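Local coordinates for 6-phospho-beta-glucosidase BglT (Thermotoga maritima, PDB 1UP7), which hydrolyses cellobiose 6'-phosphate to glucose 6-phosphate and glucose, using NAD(+) and a manganese ion as cofactors, at residues G323-P337 with L348-H362. Sequence-based numbering, arbitrary orientation.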
loop_
_atom_site.group_PDB
_atom_site.type_symbol
_atom_site.label_atom_id
_atom_site.label_comp_id
_atom_site.label_asym_id
_atom_site.label_seq_id
_atom_site.Cartn_x
_atom_site.Cartn_y
_atom_site.Cartn_z
ATOM N N GLY A 323 -7.918 -5.282 4.328
ATOM C CA GLY A 323 -8.049 -4.122 5.208
ATOM C C GLY A 323 -8.547 -4.383 6.627
ATOM O O GLY A 323 -8.693 -3.464 7.422
ATOM N N SER A 324 -8.768 -5.653 6.961
ATOM C CA SER A 324 -9.135 -6.020 8.327
ATOM C C SER A 324 -8.028 -5.610 9.286
ATOM O O SER A 324 -8.284 -5.034 10.343
ATOM C CB SER A 324 -9.368 -7.522 8.408
ATOM O OG SER A 324 -9.481 -7.956 9.744
ATOM N N ILE A 325 -6.806 -5.954 8.904
ATOM C CA ILE A 325 -5.616 -5.549 9.621
ATOM C C ILE A 325 -4.838 -4.647 8.702
ATOM O O ILE A 325 -4.328 -5.093 7.649
ATOM C CB ILE A 325 -4.763 -6.796 10.061
ATOM C CG1 ILE A 325 -5.554 -7.648 11.068
ATOM C CG2 ILE A 325 -3.386 -6.345 10.624
ATOM C CD1 ILE A 325 -5.578 -7.039 12.507
ATOM N N GLU A 326 -4.761 -3.375 9.078
ATOM C CA GLU A 326 -4.273 -2.374 8.149
ATOM C C GLU A 326 -2.766 -2.480 7.870
ATOM O O GLU A 326 -2.324 -2.059 6.815
ATOM C CB GLU A 326 -4.678 -0.963 8.578
ATOM C CG GLU A 326 -3.917 -0.405 9.753
ATOM C CD GLU A 326 -4.438 0.962 10.199
ATOM O OE1 GLU A 326 -5.663 1.110 10.475
ATOM O OE2 GLU A 326 -3.606 1.898 10.285
ATOM N N ASN A 327 -1.993 -3.039 8.803
ATOM C CA ASN A 327 -0.552 -3.138 8.605
ATOM C C ASN A 327 -0.128 -4.534 8.139
ATOM O O ASN A 327 0.968 -4.985 8.405
ATOM C CB ASN A 327 0.232 -2.673 9.838
ATOM C CG ASN A 327 -0.100 -3.471 11.097
ATOM O OD1 ASN A 327 -1.151 -4.105 11.193
ATOM N ND2 ASN A 327 0.812 -3.444 12.062
ATOM N N LEU A 328 -1.031 -5.217 7.445
ATOM C CA LEU A 328 -0.694 -6.473 6.760
ATOM C C LEU A 328 -1.227 -6.328 5.331
ATOM O O LEU A 328 -2.246 -5.636 5.123
ATOM C CB LEU A 328 -1.382 -7.637 7.464
ATOM C CG LEU A 328 -0.655 -8.765 8.209
ATOM C CD1 LEU A 328 0.865 -8.632 8.316
ATOM C CD2 LEU A 328 -1.296 -8.983 9.561
ATOM N N PRO A 329 -0.599 -6.950 4.332
ATOM C CA PRO A 329 -1.133 -6.831 2.959
ATOM C C PRO A 329 -2.573 -7.334 2.793
ATOM O O PRO A 329 -2.983 -8.293 3.422
ATOM C CB PRO A 329 -0.161 -7.665 2.108
ATOM C CG PRO A 329 1.116 -7.721 2.919
ATOM C CD PRO A 329 0.611 -7.798 4.373
ATOM N N ASP A 330 -3.328 -6.677 1.929
ATOM C CA ASP A 330 -4.699 -7.078 1.644
ATOM C C ASP A 330 -4.873 -8.540 1.238
ATOM O O ASP A 330 -5.889 -9.154 1.546
ATOM C CB ASP A 330 -5.283 -6.236 0.516
ATOM C CG ASP A 330 -5.358 -4.786 0.852
ATOM O OD1 ASP A 330 -5.335 -4.447 2.061
ATOM O OD2 ASP A 330 -5.455 -3.915 -0.070
ATOM N N ASP A 331 -3.912 -9.060 0.484
ATOM C CA ASP A 331 -4.015 -10.402 -0.081
ATOM C C ASP A 331 -3.641 -11.513 0.896
ATOM O O ASP A 331 -3.815 -12.680 0.558
ATOM C CB ASP A 331 -3.142 -10.527 -1.340
ATOM C CG ASP A 331 -1.711 -10.086 -1.082
ATOM O OD1 ASP A 331 -0.900 -10.849 -0.518
ATOM O OD2 ASP A 331 -1.319 -8.934 -1.335
ATOM N N TYR A 332 -3.120 -11.196 2.079
ATOM C CA TYR A 332 -2.863 -12.275 3.056
ATOM C C TYR A 332 -4.199 -12.908 3.406
ATOM O O TYR A 332 -5.128 -12.195 3.831
ATOM C CB TYR A 332 -2.230 -11.756 4.343
ATOM C CG TYR A 332 -0.710 -11.610 4.387
ATOM C CD1 TYR A 332 0.056 -11.394 3.218
ATOM C CD2 TYR A 332 -0.042 -11.666 5.614
ATOM C CE1 TYR A 332 1.456 -11.246 3.285
ATOM C CE2 TYR A 332 1.366 -11.540 5.696
ATOM C CZ TYR A 332 2.093 -11.314 4.533
ATOM O OH TYR A 332 3.434 -11.140 4.643
ATOM N N VAL A 333 -4.335 -14.221 3.200
ATOM C CA VAL A 333 -5.436 -14.944 3.848
ATOM C C VAL A 333 -5.159 -14.994 5.356
ATOM O O VAL A 333 -4.075 -15.432 5.787
ATOM C CB VAL A 333 -5.625 -16.377 3.284
ATOM C CG1 VAL A 333 -6.479 -17.223 4.210
ATOM C CG2 VAL A 333 -6.232 -16.326 1.845
ATOM N N LEU A 334 -6.121 -14.511 6.136
ATOM C CA LEU A 334 -6.046 -14.516 7.580
ATOM C C LEU A 334 -7.298 -15.170 8.151
ATOM O O LEU A 334 -8.295 -15.345 7.449
ATOM C CB LEU A 334 -5.965 -13.074 8.110
ATOM C CG LEU A 334 -4.793 -12.241 7.592
ATOM C CD1 LEU A 334 -4.937 -10.796 8.078
ATOM C CD2 LEU A 334 -3.464 -12.866 7.989
ATOM N N GLU A 335 -7.238 -15.508 9.433
ATOM C CA GLU A 335 -8.421 -15.932 10.181
ATOM C C GLU A 335 -8.883 -14.716 11.011
ATOM O O GLU A 335 -8.176 -14.280 11.911
ATOM C CB GLU A 335 -8.060 -17.165 11.034
ATOM C CG GLU A 335 -9.204 -17.778 11.828
ATOM C CD GLU A 335 -8.796 -19.086 12.508
ATOM O OE1 GLU A 335 -8.312 -19.063 13.663
ATOM O OE2 GLU A 335 -8.955 -20.149 11.856
ATOM N N ILE A 336 -10.047 -14.169 10.675
ATOM C CA ILE A 336 -10.485 -12.829 11.108
ATOM C C ILE A 336 -12.020 -12.779 11.149
ATOM O O ILE A 336 -12.681 -13.557 10.442
ATOM C CB ILE A 336 -9.950 -11.707 10.147
ATOM C CG1 ILE A 336 -10.182 -12.108 8.663
ATOM C CG2 ILE A 336 -8.466 -11.391 10.423
ATOM C CD1 ILE A 336 -9.741 -11.021 7.603
ATOM N N PRO A 337 -12.586 -11.881 11.957
ATOM C CA PRO A 337 -14.033 -11.721 12.041
ATOM C C PRO A 337 -14.597 -11.086 10.783
ATOM O O PRO A 337 -14.062 -10.077 10.311
ATOM C CB PRO A 337 -14.204 -10.750 13.211
ATOM C CG PRO A 337 -12.882 -10.805 13.961
ATOM C CD PRO A 337 -11.886 -10.953 12.859
ATOM N N LEU A 348 -14.153 -6.885 8.202
ATOM C CA LEU A 348 -14.383 -5.739 9.095
ATOM C C LEU A 348 -13.073 -5.092 9.495
ATOM O O LEU A 348 -12.142 -5.766 9.888
ATOM C CB LEU A 348 -15.054 -6.210 10.388
ATOM C CG LEU A 348 -16.538 -5.935 10.640
ATOM C CD1 LEU A 348 -17.303 -5.971 9.356
ATOM C CD2 LEU A 348 -17.114 -6.956 11.590
ATOM N N SER A 349 -13.012 -3.778 9.417
ATOM C CA SER A 349 -11.900 -3.027 9.983
ATOM C C SER A 349 -11.579 -3.395 11.457
ATOM O O SER A 349 -12.477 -3.421 12.306
ATOM C CB SER A 349 -12.223 -1.544 9.908
ATOM O OG SER A 349 -10.992 -0.859 9.961
ATOM N N GLN A 350 -10.311 -3.665 11.750
ATOM C CA GLN A 350 -9.879 -3.916 13.125
ATOM C C GLN A 350 -8.705 -3.043 13.599
ATOM O O GLN A 350 -8.311 -3.130 14.777
ATOM C CB GLN A 350 -9.491 -5.394 13.351
ATOM C CG GLN A 350 -10.479 -6.431 12.867
ATOM C CD GLN A 350 -10.198 -7.792 13.480
ATOM O OE1 GLN A 350 -10.700 -8.093 14.559
ATOM N NE2 GLN A 350 -9.386 -8.616 12.798
ATOM N N GLY A 351 -8.142 -2.232 12.709
ATOM C CA GLY A 351 -7.013 -1.388 13.067
ATOM C C GLY A 351 -5.711 -2.138 12.849
ATOM O O GLY A 351 -5.638 -2.975 11.970
ATOM N N LYS A 352 -4.704 -1.864 13.670
ATOM C CA LYS A 352 -3.359 -2.363 13.455
ATOM C C LYS A 352 -3.140 -3.659 14.224
ATOM O O LYS A 352 -3.672 -3.822 15.329
ATOM C CB LYS A 352 -2.320 -1.339 13.950
ATOM C CG LYS A 352 -2.237 -0.026 13.135
ATOM C CD LYS A 352 -1.442 1.062 13.912
ATOM C CE LYS A 352 -1.019 2.213 12.964
ATOM N NZ LYS A 352 -1.345 3.594 13.474
ATOM N N GLY A 353 -2.353 -4.559 13.640
ATOM C CA GLY A 353 -1.902 -5.749 14.327
ATOM C C GLY A 353 -0.619 -5.486 15.120
ATOM O O GLY A 353 0.229 -4.671 14.726
ATOM N N ASP A 354 -0.496 -6.195 16.243
ATOM C CA ASP A 354 0.632 -6.127 17.160
ATOM C C ASP A 354 1.903 -6.723 16.495
ATOM O O ASP A 354 1.830 -7.782 15.861
ATOM C CB ASP A 354 0.219 -6.920 18.426
ATOM C CG ASP A 354 1.264 -6.896 19.536
ATOM O OD1 ASP A 354 2.306 -7.552 19.372
ATOM O OD2 ASP A 354 1.133 -6.267 20.606
ATOM N N HIS A 355 3.059 -6.069 16.653
ATOM C CA HIS A 355 4.302 -6.514 15.997
ATOM C C HIS A 355 4.653 -7.939 16.369
ATOM O O HIS A 355 5.180 -8.676 15.546
ATOM C CB HIS A 355 5.491 -5.593 16.314
ATOM C CG HIS A 355 5.277 -4.172 15.893
ATOM N ND1 HIS A 355 5.564 -3.098 16.711
ATOM C CD2 HIS A 355 4.796 -3.649 14.740
ATOM C CE1 HIS A 355 5.255 -1.978 16.085
ATOM N NE2 HIS A 355 4.802 -2.284 14.884
ATOM N N PHE A 356 4.346 -8.330 17.606
ATOM C CA PHE A 356 4.643 -9.681 18.105
ATOM C C PHE A 356 3.861 -10.693 17.290
ATOM O O PHE A 356 4.396 -11.700 16.829
ATOM C CB PHE A 356 4.233 -9.825 19.575
ATOM C CG PHE A 356 4.559 -11.162 20.190
ATOM C CD1 PHE A 356 5.803 -11.393 20.780
ATOM C CD2 PHE A 356 3.619 -12.201 20.194
ATOM C CE1 PHE A 356 6.098 -12.616 21.379
ATOM C CE2 PHE A 356 3.916 -13.429 20.774
ATOM C CZ PHE A 356 5.168 -13.636 21.377
ATOM N N ALA A 357 2.581 -10.428 17.113
ATOM C CA ALA A 357 1.764 -11.254 16.223
ATOM C C ALA A 357 2.262 -11.231 14.755
ATOM O O ALA A 357 2.306 -12.271 14.100
ATOM C CB ALA A 357 0.298 -10.863 16.306
ATOM N N LEU A 358 2.624 -10.059 14.245
ATOM C CA LEU A 358 3.104 -9.957 12.859
ATOM C C LEU A 358 4.399 -10.776 12.635
ATOM O O LEU A 358 4.573 -11.348 11.573
ATOM C CB LEU A 358 3.288 -8.498 12.448
ATOM C CG LEU A 358 2.069 -7.876 11.754
ATOM C CD1 LEU A 358 0.770 -8.078 12.536
ATOM C CD2 LEU A 358 2.286 -6.396 11.412
ATOM N N SER A 359 5.282 -10.862 13.636
ATOM C CA SER A 359 6.510 -11.617 13.465
ATOM C C SER A 359 6.170 -13.048 13.060
ATOM O O SER A 359 6.804 -13.606 12.139
ATOM C CB SER A 359 7.379 -11.622 14.713
ATOM O OG SER A 359 6.739 -12.286 15.803
ATOM N N PHE A 360 5.166 -13.640 13.708
ATOM C CA PHE A 360 4.750 -14.989 13.310
ATOM C C PHE A 360 3.962 -15.016 12.000
ATOM O O PHE A 360 4.252 -15.831 11.146
ATOM C CB PHE A 360 3.950 -15.700 14.405
ATOM C CG PHE A 360 4.727 -15.890 15.683
ATOM C CD1 PHE A 360 5.657 -16.928 15.801
ATOM C CD2 PHE A 360 4.529 -15.032 16.753
ATOM C CE1 PHE A 360 6.376 -17.098 16.976
ATOM C CE2 PHE A 360 5.235 -15.202 17.932
ATOM C CZ PHE A 360 6.164 -16.226 18.035
ATOM N N ILE A 361 2.979 -14.129 11.843
ATOM C CA ILE A 361 2.125 -14.176 10.680
ATOM C C ILE A 361 2.916 -14.030 9.372
ATOM O O ILE A 361 2.691 -14.801 8.418
ATOM C CB ILE A 361 1.014 -13.105 10.760
ATOM C CG1 ILE A 361 0.101 -13.323 12.005
ATOM C CG2 ILE A 361 0.242 -13.030 9.436
ATOM C CD1 ILE A 361 -0.821 -12.133 12.297
ATOM N N HIS A 362 3.826 -13.043 9.318
ATOM C CA HIS A 362 4.617 -12.810 8.122
ATOM C C HIS A 362 5.454 -14.072 7.813
ATOM O O HIS A 362 5.451 -14.563 6.695
ATOM C CB HIS A 362 5.567 -11.611 8.322
ATOM C CG HIS A 362 4.945 -10.271 8.119
ATOM N ND1 HIS A 362 4.287 -9.917 6.956
ATOM C CD2 HIS A 362 4.931 -9.168 8.912
ATOM C CE1 HIS A 362 3.879 -8.663 7.046
ATOM N NE2 HIS A 362 4.272 -8.179 8.214
#
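Leu328 lays CD1 over one face of the His362 imidazole, 3.3 Å from CE1, while Tyr332 OH meets ND1 of that ring at its edge, in plane, in a 2.8 Å hydrogen bond. The phenol and imidazole planes stand at 81°, rim to rim; Pro329 CD covers one face of the phenol, and Ile361 CG2 lies at its edge. The His362 ring also stacks on His362 of a neighbouring subunit. Asn327, its CG between backbone N and carbonyl carbon (chi1 59°), turns its amide onto Gly353: OD1 accepts from Gly353 N at 2.8 Å, and ND2 gives a nearly straight, in-plane bond to Gly353 O at 3.0 Å. An alanine here would lose both bonds and is likely to leave the Gly353 backbone less firmly held ahead of the helix. Ser324 O accepts from Gln350 N at 2.8 Å and Glu326 N donates to Gly351 O at 3.0 Å. Gln350 NE2 reaches Ser324 OG and, outside the segments, Tyr189 O. The contact thus joins the two type I turns before strand 333-341 to the loop leading into helix 355-376, N-capped by Asp354, and to that helix's first turns, within the C-terminal domain of a family 4 glycosidase.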